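Local coordinates for L-asparaginase 1 (Escherichia coli, PDB 6NXC), which catalyses the hydrolysis of L-asparagine to L-aspartate and ammonium, working as an allosterically regulated cytoplasmic homotetramer, at residues B[29-34]-B[107-112]; B[25-30]-B[70-75]; B[53-58]-B[139-144]; B[169-174]-B[190-195]; B[114-119]-B[321-326]. The protein carries 1 engineered substitution. All coordinates share one frame; numbering follows the deposited sequence.

Interaction 1 of 5, residues B[29-34]-B[107-112]; sequences AYTGGT and ILHGTD. With CIT (citric acid), chain N; EDO (1,2-ethanediol), chain R.
The imidazole of His109 has the hydroxyl of Thr31 beside it, with OG1 3.8 Å from CD2 at a slant to the ring. A water lies over one face, shifted toward the rim. At the edge, ND1 donates in plane to Gly110 O. The Tyr30 ring meets Leu108 CB obliquely through CD1, 4.1 Å away. The carbonyl of Leu108 accepts twice from Thr31. Thr31 N donates to it, and Thr31 OG1 lies in the carbonyl plane on a lone pair, 2.7 Å from Leu108 O. With chi1 at 70°, OG1 sits between the backbone N and the carbonyl carbon of Thr31. A valine in place of Thr31 would probably leave Leu108 O with the backbone donor alone and cost the water, also held by Gly110 N, its weak bond to OG1. Strands 25-32 and 104-108 are parallel neighbours, both leading into the active site. Gly33 CA and Gly110 CA come within 3.4 Å, too near for a side chain on Gly33. Beyond them, active-site Thr34, which forms the O-isoaspartyl intermediate, is bound through OG1 to C5 of a citrate. Citrate O4 accepts from Thr34 N and substrate-binding Thr111 N, each at 2.9 Å, consistent with an oxyanion hole.

Interaction 2 of 5, residues B[25-30]-B[70-75]; sequences SIYVAY and TIHEYT
Tyr27 and His72 run alongside each other on the sheet face that also carries Ala29. The end of the tyrosine does the touching, with Tyr27 CZ 3.5 Å from His72 CB. On the other face Tyr30 CB meets Ile71 CG2 at 3.8 Å. The Tyr30 ring also lies along Glu73, CD2 being 3.6 Å from Glu73 CG, and ring and carboxylate planes are 76° apart. Both of these side chains have CG anti to the backbone N (chi1 179° and -178°), which sends them out in step. Ala29 CB rests 3.9 Å from Tyr74 CE1. Five backbone hydrogen bonds hold this register, among them His72 N to Val28 O. In the next shell Asp94 binds the Tyr27 and Tyr74 hydroxyls and His72 ND1. A leucine in place of Tyr27 would probably cost Asp94 one of these partners and leave the flank of His72 less covered. Gln52 and the backbone N of Ser48 hold the Glu73 carboxylate. A water bridges Ser25 OG and Thr70 OG1. The pair is the parallel edge of the large mixed sheet, with strand 68-78 outermost and strand 25-32 next to it in the alpha/beta fold.

Interaction 3 of 5, residues B[53-58]-B[139-144]; sequences RQLALM and IPLAEL
Leu141 fits its branched end against three side chains of the segment 53-58. Its CG is anti to the backbone N (chi1 -154°), which carries the isobutyl group to the helix. From there CD2 reaches Gln54 OE1 at 3.6 Å and Gln54 CB at 3.9 Å. The two chains pass alongside, heading opposite ways. The glutamine chain is extended beyond CG (chi2 151°), which brings Gln54 NE2 to 3.6 Å from Ala142 CB. No hydrogen bond joins the two segments. Met58 is also stretched out beyond CG and meets Leu141 tip to tip, with its CE 4.0 Å from Leu141 CG. Leu55 comes in at about a right angle and touches only through CD2, 4.0 Å from Leu141 CD2. The leucine stands in a type I beta turn from Pro140 to Glu143, closed by Glu143 N to Pro140 O. This turn lies in the loop between strand 132-135 and helix 148-161, and the contact sets it against the end of helix 50-56. Gln149 of helix 148-161 touches both Met58 and Leu141, and Leu51 also packs on Leu141. The carbonyl oxygen of Leu141 accepts from Arg63 of a third subunit.

Interaction 4 of 5, residues B[169-174]-B[190-195]; sequences LFFNNR and DAFASP
Phe171 presents one ring face to the edge of Phe192, and its atoms can be followed outward from the backbone. CB comes 4.0 Å from Phe192 CD2. CG is nearer, 3.6 Å from the same CD2, which stands above the Phe171 ring toward its rim. On one flank of the ring, CD1 and then CE1 run on toward Phe192 CE2. On the other flank CD2 lies between Phe192 CD2 and the backbone N of Ala191, and CE2 meets Ala191 CB at 3.8 Å. The tip, CZ, leaves the contact and touches the methyl CG2 of Thr111, which lies in the substrate site. The two rings form a T-shaped pair with centroids 5.0 Å apart and planes at 71°. Strand 167-171 ends here in a beta hairpin. A type I' turn from Phe171 to Arg174 leads back into strand 174-177, and Asn172 and Asn173 at its two central positions both have positive phi. Phe192 belongs to the short strand 192-193, which pairs with strand 182-183. The Phe192 ring is used on a face as well as at an edge. Leu169 crosses it at about a right angle and lays CD2 over that face as a CH-pi contact, 4.3 Å from the centroid of the Phe192 ring. Leu169 CG is anti to the backbone N (chi1 -172°), which brings the branch across to the ring. Met114 of helix 114-124 also packs on Leu169 and Phe192. At the outer end of the contact Asn172 and Asp190 lie side by side, with Asn172 OD1 3.5 Å from Asp190 CB. The backbone N of Asn172 donates to Asn151 OD1.

Interaction 5 of 5, residues B[114-119]-B[321-326]; sequences MAYTAS and TVEATL. With ASN (asparagine), chain O.
A glutamate methylene sits squarely over the middle of a tyrosine ring. Glu323 CG is 3.5 Å from the centroid of the Tyr116 ring and 5° off its normal, a CH-pi contact. It joins helix 114-124 to the first turn of helix 322-333, and so the N-terminal to the C-terminal part of the chain. The axes of the two short segments pass 8.5 Å apart at -43°. The glutamate chain bends at chi2 (92°), which turns its carboxylate off the ring toward the bound asparagine of the allosteric pocket. Glu323 OE2 accepts a hydrogen bond from ND2 of that ligand; the modelled distance is doubtfully short. The ligand OD1 accepts from Val322 N in a nearly straight bond of 2.8 Å. Leu326 CD2 adds an oblique contact, 4.1 Å from Tyr116 CD2. The Tyr116 hydroxyl is hydrogen-bonded to Gln292 of a second subunit, itself a residue of the allosteric site. Engineered Ala182 lies close to Glu323. Thr321 is the N-cap, with OG1 accepting from Ala324 N. Ser119 OG donates back to Ala115 O at 2.7 Å. A water gives a hydrogen to Ser119 OG and also lies 2.8 Å from Thr321 OG1, bridging the helices.

In the fold
Interactions 1 and 2 share Ala29 and Tyr30 and place strand 25-32 between its parallel neighbours. Both rest on backbone hydrogen bonds. Interaction 1 is the more buried and ends at the active site, while interaction 2 forms the sheet edge with several partly exposed residues. Interactions 3, 4 and 5 have no direct hydrogen bonds between their segments. The first sets aliphatic chains and a glutamine amide against a turn, about 26 Å from the chain centre; the second is aromatic and abuts Thr111 of interaction 1. Interaction 5 is fully buried, about 3 Å from the chain centre, and pairs helices at the allosteric pocket. Met114 links it to interaction 4, and a Thr117 to His109 hydrogen bond to interaction 1.

Interaction 1 of 5, residues B[29-34]-B[107-112]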
# COMPACT_ATOMS: atom_id res chain seq x y z
N ALA B 29 4.60 32.05 -6.01
CA ALA B 29 6.06 32.28 -5.93
C ALA B 29 6.68 31.22 -6.83
O ALA B 29 6.80 30.06 -6.43
CB ALA B 29 6.51 32.26 -4.50
N TYR B 30 7.03 31.61 -8.05
CA TYR B 30 7.71 30.73 -9.00
C TYR B 30 9.23 30.76 -8.66
O TYR B 30 9.92 31.58 -9.18
CB TYR B 30 7.31 31.13 -10.40
CG TYR B 30 7.97 30.28 -11.47
CD1 TYR B 30 8.41 29.03 -11.22
CD2 TYR B 30 8.21 30.85 -12.71
CE1 TYR B 30 9.02 28.28 -12.22
CE2 TYR B 30 8.82 30.12 -13.72
CZ TYR B 30 9.19 28.83 -13.48
OH TYR B 30 9.84 28.13 -14.47
N THR B 31 9.74 29.86 -7.82
CA THR B 31 11.13 29.88 -7.34
C THR B 31 12.06 29.25 -8.39
O THR B 31 13.25 29.52 -8.32
CB THR B 31 11.28 29.29 -5.93
OG1 THR B 31 11.04 27.88 -6.00
CG2 THR B 31 10.39 30.00 -4.97
N GLY B 32 11.55 28.38 -9.23
CA GLY B 32 12.24 27.55 -10.25
C GLY B 32 11.78 26.11 -10.09
O GLY B 32 10.63 25.91 -9.68
N GLY B 33 12.64 25.13 -10.46
CA GLY B 33 12.22 23.73 -10.43
C GLY B 33 11.92 23.20 -11.84
O GLY B 33 11.88 23.95 -12.80
N THR B 34 11.69 21.90 -11.92
CA THR B 34 11.43 21.11 -13.13
C THR B 34 10.19 21.69 -13.83
O THR B 34 10.10 21.68 -15.11
CB THR B 34 11.26 19.66 -12.69
OG1 THR B 34 12.47 19.12 -12.17
CG2 THR B 34 10.71 18.80 -13.79
N ILE B 107 3.85 28.00 -3.51
CA ILE B 107 5.29 28.09 -3.74
C ILE B 107 5.57 27.01 -4.80
O ILE B 107 5.54 25.82 -4.43
CB ILE B 107 6.11 27.95 -2.45
CG1 ILE B 107 5.69 28.82 -1.24
CG2 ILE B 107 7.56 28.17 -2.68
CD1 ILE B 107 5.48 30.27 -1.57
N LEU B 108 5.93 27.42 -6.01
CA LEU B 108 6.30 26.46 -7.06
C LEU B 108 7.80 26.24 -6.91
O LEU B 108 8.55 27.30 -6.84
CB LEU B 108 6.05 27.05 -8.45
CG LEU B 108 4.68 26.81 -9.04
CD1 LEU B 108 4.62 27.37 -10.47
CD2 LEU B 108 4.35 25.32 -9.04
N HIS B 109 8.30 25.01 -6.93
CA HIS B 109 9.63 24.69 -6.35
C HIS B 109 10.09 23.39 -7.02
O HIS B 109 9.24 22.58 -7.38
CB HIS B 109 9.48 24.49 -4.83
CG HIS B 109 10.70 24.53 -4.01
ND1 HIS B 109 11.62 23.47 -4.06
CD2 HIS B 109 11.19 25.44 -3.09
CE1 HIS B 109 12.62 23.73 -3.20
NE2 HIS B 109 12.35 24.89 -2.53
N GLY B 110 11.38 23.22 -7.14
CA GLY B 110 11.95 21.94 -7.61
C GLY B 110 11.65 20.85 -6.63
O GLY B 110 11.53 21.13 -5.38
N THR B 111 11.48 19.63 -7.10
CA THR B 111 11.11 18.53 -6.16
C THR B 111 12.30 18.16 -5.24
O THR B 111 12.06 17.73 -4.09
CB THR B 111 10.59 17.30 -6.92
OG1 THR B 111 11.66 16.91 -7.80
CG2 THR B 111 9.28 17.66 -7.59
N ASP B 112 13.55 18.35 -5.65
CA ASP B 112 14.68 17.72 -4.91
C ASP B 112 14.73 18.19 -3.47
O ASP B 112 15.04 17.37 -2.57
CB ASP B 112 16.01 17.94 -5.63
CG ASP B 112 16.29 16.96 -6.76
OD1 ASP B 112 15.53 16.05 -6.98
OD2 ASP B 112 17.27 17.21 -7.43
C1 CIT N . 17.52 19.67 -9.41
O1 CIT N . 17.30 20.66 -8.60
O2 CIT N . 18.64 19.31 -9.77
C2 CIT N . 16.39 18.80 -9.96
C3 CIT N . 15.07 19.50 -10.16
O7 CIT N . 15.20 20.30 -11.32
C4 CIT N . 13.91 18.49 -10.31
C5 CIT N . 12.63 19.17 -10.79
O4 CIT N . 11.83 19.76 -9.95
C6 CIT N . 14.77 20.43 -8.96
O5 CIT N . 14.47 19.87 -7.88
O6 CIT N . 14.89 21.68 -9.21
C1 EDO R . 13.69 13.46 -9.98
O1 EDO R . 13.49 12.93 -8.70
C2 EDO R . 14.66 14.61 -10.12
O2 EDO R . 15.88 14.58 -9.28
O HOH W 1 13.19 25.45 -7.12

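Interaction 2 of 5, residues B[25-30]-B[70-75]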
# COMPACT_ATOMS: atom_id res chain seq x y z
N SER B 25 -7.84 35.42 -4.45
CA SER B 25 -6.64 35.82 -5.18
C SER B 25 -5.47 35.10 -4.54
O SER B 25 -5.17 35.39 -3.36
CB SER B 25 -6.58 37.31 -5.11
OG SER B 25 -5.54 37.79 -5.89
N ILE B 26 -4.79 34.29 -5.31
CA ILE B 26 -3.66 33.47 -4.82
C ILE B 26 -2.36 34.00 -5.42
O ILE B 26 -2.26 34.32 -6.63
CB ILE B 26 -3.90 31.99 -5.12
CG1 ILE B 26 -5.28 31.45 -4.68
CG2 ILE B 26 -2.75 31.15 -4.58
CD1 ILE B 26 -5.54 31.64 -3.20
N TYR B 27 -1.38 34.14 -4.58
CA TYR B 27 -0.03 34.53 -5.01
C TYR B 27 0.81 33.28 -5.28
O TYR B 27 0.94 32.39 -4.37
CB TYR B 27 0.63 35.36 -3.91
CG TYR B 27 1.99 35.92 -4.23
CD1 TYR B 27 2.10 37.09 -5.01
CD2 TYR B 27 3.16 35.38 -3.72
CE1 TYR B 27 3.32 37.68 -5.27
CE2 TYR B 27 4.41 35.95 -4.00
CZ TYR B 27 4.48 37.12 -4.75
OH TYR B 27 5.67 37.76 -4.97
N VAL B 28 1.46 33.26 -6.44
CA VAL B 28 2.31 32.08 -6.79
C VAL B 28 3.77 32.60 -6.87
O VAL B 28 4.05 33.40 -7.75
CB VAL B 28 1.86 31.51 -8.11
CG1 VAL B 28 2.72 30.26 -8.46
CG2 VAL B 28 0.40 31.12 -8.14
N ALA B 29 4.60 32.05 -6.01
CA ALA B 29 6.06 32.28 -5.93
C ALA B 29 6.68 31.22 -6.83
O ALA B 29 6.80 30.06 -6.43
CB ALA B 29 6.51 32.26 -4.50
N TYR B 30 7.03 31.61 -8.05
CA TYR B 30 7.71 30.73 -9.00
C TYR B 30 9.23 30.76 -8.66
O TYR B 30 9.92 31.58 -9.18
CB TYR B 30 7.31 31.13 -10.40
CG TYR B 30 7.97 30.28 -11.47
CD1 TYR B 30 8.41 29.03 -11.22
CD2 TYR B 30 8.21 30.85 -12.71
CE1 TYR B 30 9.02 28.28 -12.22
CE2 TYR B 30 8.82 30.12 -13.72
CZ TYR B 30 9.19 28.83 -13.48
OH TYR B 30 9.84 28.13 -14.47
N THR B 70 -1.63 35.37 -9.37
CA THR B 70 -0.55 36.31 -9.77
C THR B 70 0.76 35.54 -9.62
O THR B 70 0.96 35.00 -8.53
CB THR B 70 -0.55 37.53 -8.84
OG1 THR B 70 -1.80 38.16 -9.07
CG2 THR B 70 0.52 38.52 -9.26
N ILE B 71 1.55 35.41 -10.69
CA ILE B 71 2.91 34.76 -10.64
C ILE B 71 4.00 35.79 -10.43
O ILE B 71 4.13 36.73 -11.27
CB ILE B 71 3.15 33.92 -11.93
CG1 ILE B 71 2.05 32.89 -12.07
CG2 ILE B 71 4.58 33.27 -11.95
CD1 ILE B 71 2.02 32.29 -13.43
N HIS B 72 4.85 35.53 -9.43
CA HIS B 72 6.12 36.22 -9.17
C HIS B 72 7.20 35.25 -9.62
O HIS B 72 7.40 34.28 -8.94
CB HIS B 72 6.22 36.65 -7.72
CG HIS B 72 7.60 37.19 -7.43
ND1 HIS B 72 8.27 37.00 -6.18
CD2 HIS B 72 8.46 37.83 -8.24
CE1 HIS B 72 9.47 37.52 -6.27
NE2 HIS B 72 9.63 37.99 -7.56
N GLU B 73 7.84 35.51 -10.76
CA GLU B 73 8.96 34.67 -11.24
C GLU B 73 10.28 35.15 -10.61
O GLU B 73 10.61 36.32 -10.72
CB GLU B 73 9.03 34.69 -12.77
CG GLU B 73 10.13 33.81 -13.34
CD GLU B 73 10.40 34.12 -14.82
OE1 GLU B 73 9.41 34.11 -15.56
OE2 GLU B 73 11.61 34.40 -15.23
N TYR B 74 11.04 34.27 -9.96
CA TYR B 74 12.26 34.65 -9.21
C TYR B 74 13.34 34.88 -10.27
O TYR B 74 13.23 34.18 -11.34
CB TYR B 74 12.58 33.55 -8.22
CG TYR B 74 11.87 33.69 -6.89
CD1 TYR B 74 10.52 34.04 -6.82
CD2 TYR B 74 12.50 33.32 -5.72
CE1 TYR B 74 9.82 34.10 -5.61
CE2 TYR B 74 11.81 33.32 -4.49
CZ TYR B 74 10.50 33.77 -4.43
OH TYR B 74 9.84 33.82 -3.25
N THR B 75 14.28 35.75 -9.96
CA THR B 75 15.46 36.07 -10.83
C THR B 75 16.75 35.86 -10.02
O THR B 75 17.00 36.48 -8.98
CB THR B 75 15.31 37.45 -11.50
OG1 THR B 75 14.91 38.42 -10.56
CG2 THR B 75 14.26 37.47 -12.57
O HOH W 2 -4.24 37.37 -8.16

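Interaction 3 of 5, residues B[53-58]-B[139-144]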
# COMPACT_ATOMS: atom_id res chain seq x y z
N ARG B 53 3.40 32.07 -19.78
CA ARG B 53 2.80 31.93 -21.14
C ARG B 53 2.11 30.57 -21.20
O ARG B 53 0.99 30.46 -21.74
CB ARG B 53 3.87 32.12 -22.22
CG ARG B 53 3.41 31.78 -23.64
CD ARG B 53 2.28 32.76 -23.99
NE ARG B 53 1.88 32.70 -25.39
CZ ARG B 53 0.80 33.30 -25.93
NH1 ARG B 53 -0.02 34.01 -25.19
NH2 ARG B 53 0.53 33.10 -27.22
N GLN B 54 2.71 29.50 -20.65
CA GLN B 54 2.12 28.15 -20.80
C GLN B 54 0.79 28.16 -20.03
O GLN B 54 -0.24 27.66 -20.57
CB GLN B 54 3.02 27.04 -20.23
CG GLN B 54 4.30 26.76 -21.02
CD GLN B 54 5.43 26.25 -20.13
OE1 GLN B 54 5.60 26.68 -18.99
NE2 GLN B 54 6.22 25.30 -20.63
N LEU B 55 0.73 28.81 -18.85
CA LEU B 55 -0.54 28.83 -18.07
C LEU B 55 -1.58 29.71 -18.74
O LEU B 55 -2.75 29.31 -18.66
CB LEU B 55 -0.27 29.29 -16.64
CG LEU B 55 0.64 28.36 -15.85
CD1 LEU B 55 0.81 28.91 -14.45
CD2 LEU B 55 0.12 26.96 -15.79
N ALA B 56 -1.19 30.79 -19.41
CA ALA B 56 -2.11 31.63 -20.19
C ALA B 56 -2.84 30.77 -21.23
O ALA B 56 -3.98 31.11 -21.61
CB ALA B 56 -1.33 32.76 -20.85
N LEU B 57 -2.14 29.79 -21.85
CA LEU B 57 -2.67 28.95 -22.95
C LEU B 57 -3.51 27.74 -22.49
O LEU B 57 -3.93 26.92 -23.35
CB LEU B 57 -1.44 28.54 -23.76
CG LEU B 57 -0.71 29.68 -24.45
CD1 LEU B 57 0.60 29.10 -24.95
CD2 LEU B 57 -1.55 30.24 -25.59
N MET B 58 -3.64 27.52 -21.17
CA MET B 58 -4.31 26.32 -20.62
C MET B 58 -5.64 26.73 -20.03
O MET B 58 -5.74 27.34 -18.96
CB MET B 58 -3.46 25.66 -19.55
CG MET B 58 -2.22 25.06 -20.13
SD MET B 58 -1.16 24.43 -18.84
CE MET B 58 0.11 23.71 -19.87
N ILE B 139 7.96 16.05 -13.95
CA ILE B 139 8.20 16.30 -15.42
C ILE B 139 7.84 17.76 -15.69
O ILE B 139 6.74 18.24 -15.34
CB ILE B 139 7.28 15.33 -16.24
CG1 ILE B 139 7.70 13.86 -16.02
CG2 ILE B 139 7.27 15.67 -17.72
CD1 ILE B 139 6.88 12.90 -16.78
N PRO B 140 8.65 18.46 -16.47
CA PRO B 140 8.34 19.85 -16.87
C PRO B 140 7.05 20.08 -17.64
O PRO B 140 6.67 19.23 -18.38
CB PRO B 140 9.50 20.20 -17.80
CG PRO B 140 10.62 19.31 -17.31
CD PRO B 140 9.98 17.99 -16.92
N LEU B 141 6.38 21.21 -17.40
CA LEU B 141 5.12 21.57 -18.07
C LEU B 141 5.31 21.50 -19.60
O LEU B 141 4.39 21.10 -20.31
CB LEU B 141 4.77 22.95 -17.50
CG LEU B 141 3.32 23.38 -17.48
CD1 LEU B 141 2.48 22.51 -16.56
CD2 LEU B 141 3.23 24.83 -17.04
N ALA B 142 6.53 21.79 -20.08
CA ALA B 142 6.95 21.83 -21.52
C ALA B 142 7.08 20.43 -22.11
O ALA B 142 7.17 20.32 -23.32
CB ALA B 142 8.28 22.56 -21.67
N GLU B 143 7.13 19.39 -21.27
CA GLU B 143 7.38 18.00 -21.73
C GLU B 143 6.05 17.26 -21.70
O GLU B 143 5.15 17.66 -20.95
CB GLU B 143 8.49 17.34 -20.93
CG GLU B 143 9.88 17.70 -21.37
CD GLU B 143 10.89 16.99 -20.48
OE1 GLU B 143 10.54 15.88 -20.06
OE2 GLU B 143 11.98 17.57 -20.16
N LEU B 144 5.93 16.19 -22.48
CA LEU B 144 4.76 15.29 -22.52
C LEU B 144 4.64 14.61 -21.15
O LEU B 144 5.67 14.31 -20.57
CB LEU B 144 4.94 14.17 -23.56
CG LEU B 144 4.45 14.49 -24.96
CD1 LEU B 144 4.47 13.21 -25.78
CD2 LEU B 144 3.04 15.11 -24.98

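Interaction 4 of 5, residues B[169-174]-B[190-195]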
# COMPACT_ATOMS: atom_id res chain seq x y z
N LEU B 169 2.35 20.72 1.60
CA LEU B 169 2.99 20.28 0.36
C LEU B 169 1.94 19.48 -0.40
O LEU B 169 1.37 18.53 0.21
CB LEU B 169 4.27 19.47 0.69
CG LEU B 169 5.12 19.14 -0.52
CD1 LEU B 169 6.56 18.94 -0.04
CD2 LEU B 169 4.54 17.95 -1.26
N PHE B 170 1.62 19.88 -1.63
CA PHE B 170 0.60 19.19 -2.49
C PHE B 170 1.28 18.42 -3.59
O PHE B 170 2.12 19.02 -4.28
CB PHE B 170 -0.36 20.17 -3.15
CG PHE B 170 -1.51 19.41 -3.68
CD1 PHE B 170 -1.38 18.84 -4.99
CD2 PHE B 170 -2.64 19.19 -2.94
CE1 PHE B 170 -2.41 18.08 -5.48
CE2 PHE B 170 -3.66 18.39 -3.45
CZ PHE B 170 -3.50 17.79 -4.68
N PHE B 171 1.08 17.13 -3.64
CA PHE B 171 1.61 16.34 -4.77
C PHE B 171 0.73 15.14 -5.06
O PHE B 171 0.36 14.47 -4.12
CB PHE B 171 3.07 15.97 -4.41
CG PHE B 171 4.03 16.03 -5.56
CD1 PHE B 171 4.63 17.21 -5.89
CD2 PHE B 171 4.36 14.89 -6.24
CE1 PHE B 171 5.55 17.26 -6.92
CE2 PHE B 171 5.18 14.96 -7.34
CZ PHE B 171 5.83 16.14 -7.65
N ASN B 172 0.41 14.87 -6.34
CA ASN B 172 -0.26 13.59 -6.68
C ASN B 172 -1.52 13.35 -5.84
O ASN B 172 -1.66 12.31 -5.18
CB ASN B 172 0.73 12.45 -6.46
CG ASN B 172 0.28 11.13 -7.09
OD1 ASN B 172 0.22 10.09 -6.42
ND2 ASN B 172 -0.01 11.20 -8.36
N ASN B 173 -2.42 14.33 -5.79
CA ASN B 173 -3.76 14.26 -5.20
C ASN B 173 -3.76 14.21 -3.69
O ASN B 173 -4.80 13.75 -3.14
CB ASN B 173 -4.56 13.06 -5.80
CG ASN B 173 -4.75 13.28 -7.29
OD1 ASN B 173 -4.29 12.48 -8.08
ND2 ASN B 173 -5.22 14.42 -7.65
N ARG B 174 -2.64 14.49 -3.00
CA ARG B 174 -2.61 14.52 -1.52
C ARG B 174 -1.97 15.83 -1.05
O ARG B 174 -1.11 16.34 -1.70
CB ARG B 174 -1.82 13.35 -0.97
CG ARG B 174 -2.63 12.05 -1.19
CD ARG B 174 -1.80 10.79 -1.10
NE ARG B 174 -2.68 9.72 -0.58
CZ ARG B 174 -2.36 8.79 0.34
NH1 ARG B 174 -1.14 8.68 0.86
NH2 ARG B 174 -3.29 7.92 0.70
N ASP B 190 4.06 9.82 -7.43
CA ASP B 190 3.85 9.92 -5.92
C ASP B 190 5.22 10.17 -5.27
O ASP B 190 5.64 9.39 -4.45
CB ASP B 190 3.23 8.59 -5.45
CG ASP B 190 4.10 7.35 -5.74
OD1 ASP B 190 4.99 7.39 -6.66
OD2 ASP B 190 3.96 6.35 -5.03
N ALA B 191 5.93 11.22 -5.58
CA ALA B 191 7.34 11.40 -5.17
C ALA B 191 7.43 11.54 -3.66
O ALA B 191 8.43 11.23 -3.05
CB ALA B 191 7.79 12.65 -5.88
N PHE B 192 6.40 12.16 -3.06
CA PHE B 192 6.53 12.58 -1.63
C PHE B 192 5.75 11.60 -0.74
O PHE B 192 4.64 11.20 -1.10
CB PHE B 192 6.03 14.01 -1.50
CG PHE B 192 7.01 15.01 -2.10
CD1 PHE B 192 8.13 15.35 -1.40
CD2 PHE B 192 6.86 15.45 -3.38
CE1 PHE B 192 9.10 16.21 -1.90
CE2 PHE B 192 7.86 16.22 -3.93
CZ PHE B 192 8.99 16.56 -3.21
N ALA B 193 6.20 11.44 0.49
CA ALA B 193 5.39 10.81 1.51
C ALA B 193 5.47 11.61 2.81
O ALA B 193 6.39 12.47 2.96
CB ALA B 193 5.90 9.43 1.66
N SER B 194 4.61 11.23 3.71
CA SER B 194 4.50 11.75 5.08
C SER B 194 4.54 10.51 5.99
O SER B 194 3.54 9.97 6.34
CB SER B 194 3.22 12.47 5.16
OG SER B 194 3.08 12.91 6.44
N PRO B 195 5.71 9.93 6.26
CA PRO B 195 5.76 8.58 6.75
C PRO B 195 5.20 8.40 8.15
O PRO B 195 4.75 7.29 8.46
CB PRO B 195 7.25 8.16 6.67
CG PRO B 195 8.01 9.32 6.20
CD PRO B 195 7.03 10.46 5.91

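Interaction 5 of 5, residues B[114-119]-B[321-326]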
# COMPACT_ATOMS: atom_id res chain seq x y z
N MET B 114 12.17 20.28 -2.03
CA MET B 114 10.83 20.86 -1.68
C MET B 114 10.45 20.56 -0.22
O MET B 114 9.85 21.43 0.39
CB MET B 114 9.73 20.21 -2.51
CG MET B 114 8.52 21.07 -2.56
SD MET B 114 7.16 20.21 -3.54
CE MET B 114 7.85 20.28 -5.11
N ALA B 115 10.77 19.36 0.26
CA ALA B 115 10.40 19.05 1.64
C ALA B 115 11.24 19.88 2.62
O ALA B 115 10.71 20.14 3.76
CB ALA B 115 10.47 17.57 1.87
N TYR B 116 12.51 20.19 2.30
CA TYR B 116 13.31 21.04 3.18
C TYR B 116 12.66 22.42 3.23
O TYR B 116 12.53 23.02 4.32
CB TYR B 116 14.79 21.08 2.83
CG TYR B 116 15.53 19.75 2.86
CD1 TYR B 116 15.50 18.92 1.80
CD2 TYR B 116 16.31 19.36 3.94
CE1 TYR B 116 16.22 17.72 1.76
CE2 TYR B 116 17.03 18.18 3.93
CZ TYR B 116 17.05 17.39 2.81
OH TYR B 116 17.73 16.19 2.78
N THR B 117 12.27 22.97 2.08
CA THR B 117 11.70 24.31 2.09
C THR B 117 10.40 24.35 2.88
O THR B 117 10.12 25.27 3.62
CB THR B 117 11.47 24.85 0.68
OG1 THR B 117 12.76 24.95 0.09
CG2 THR B 117 10.86 26.22 0.69
N ALA B 118 9.52 23.39 2.67
CA ALA B 118 8.24 23.38 3.37
C ALA B 118 8.51 23.30 4.84
O ALA B 118 7.80 23.97 5.66
CB ALA B 118 7.41 22.21 2.86
N SER B 119 9.41 22.46 5.26
CA SER B 119 9.77 22.30 6.69
C SER B 119 10.32 23.64 7.23
O SER B 119 9.84 24.12 8.31
CB SER B 119 10.80 21.19 6.85
OG SER B 119 10.18 19.95 6.45
N THR B 321 11.51 13.81 10.73
CA THR B 321 12.31 13.60 9.52
C THR B 321 13.62 14.40 9.66
O THR B 321 13.81 15.35 10.48
CB THR B 321 11.54 14.11 8.30
OG1 THR B 321 11.36 15.52 8.55
CG2 THR B 321 10.17 13.46 8.11
N VAL B 322 14.62 14.05 8.87
CA VAL B 322 15.86 14.83 8.79
C VAL B 322 15.58 16.22 8.27
O VAL B 322 16.11 17.21 8.81
CB VAL B 322 16.85 14.14 7.84
CG1 VAL B 322 18.06 15.01 7.54
CG2 VAL B 322 17.27 12.82 8.42
N GLU B 323 14.62 16.31 7.34
CA GLU B 323 14.21 17.62 6.78
C GLU B 323 13.70 18.51 7.92
O GLU B 323 14.05 19.69 7.95
CB GLU B 323 13.14 17.42 5.68
CG GLU B 323 13.73 16.71 4.49
CD GLU B 323 13.60 15.19 4.48
OE1 GLU B 323 13.55 14.64 3.33
OE2 GLU B 323 13.59 14.48 5.59
N ALA B 324 12.80 18.00 8.72
CA ALA B 324 12.23 18.80 9.79
C ALA B 324 13.33 19.13 10.83
O ALA B 324 13.36 20.24 11.43
CB ALA B 324 11.07 18.10 10.44
N THR B 325 14.13 18.13 11.21
CA THR B 325 15.19 18.33 12.24
C THR B 325 16.24 19.41 11.80
O THR B 325 16.64 20.32 12.59
CB THR B 325 15.88 16.99 12.55
OG1 THR B 325 14.82 16.15 13.03
CG2 THR B 325 16.94 17.17 13.61
N LEU B 326 16.76 19.32 10.57
CA LEU B 326 17.70 20.27 10.01
C LEU B 326 17.09 21.67 10.11
O LEU B 326 17.82 22.60 10.56
CB LEU B 326 18.05 19.86 8.57
CG LEU B 326 19.11 20.77 7.99
CD1 LEU B 326 20.47 20.45 8.59
CD2 LEU B 326 19.15 20.79 6.49
N ASN O . 14.54 9.15 8.32
CA ASN O . 14.84 9.04 6.83
C ASN O . 16.24 9.60 6.57
O ASN O . 17.04 9.49 7.59
CB ASN O . 13.76 9.78 6.02
CG ASN O . 13.76 11.29 6.22
OD1 ASN O . 14.18 11.77 7.26
ND2 ASN O . 13.43 12.05 5.20
OXT ASN O . 16.55 10.14 5.40
O HOH W 3 9.78 17.02 6.81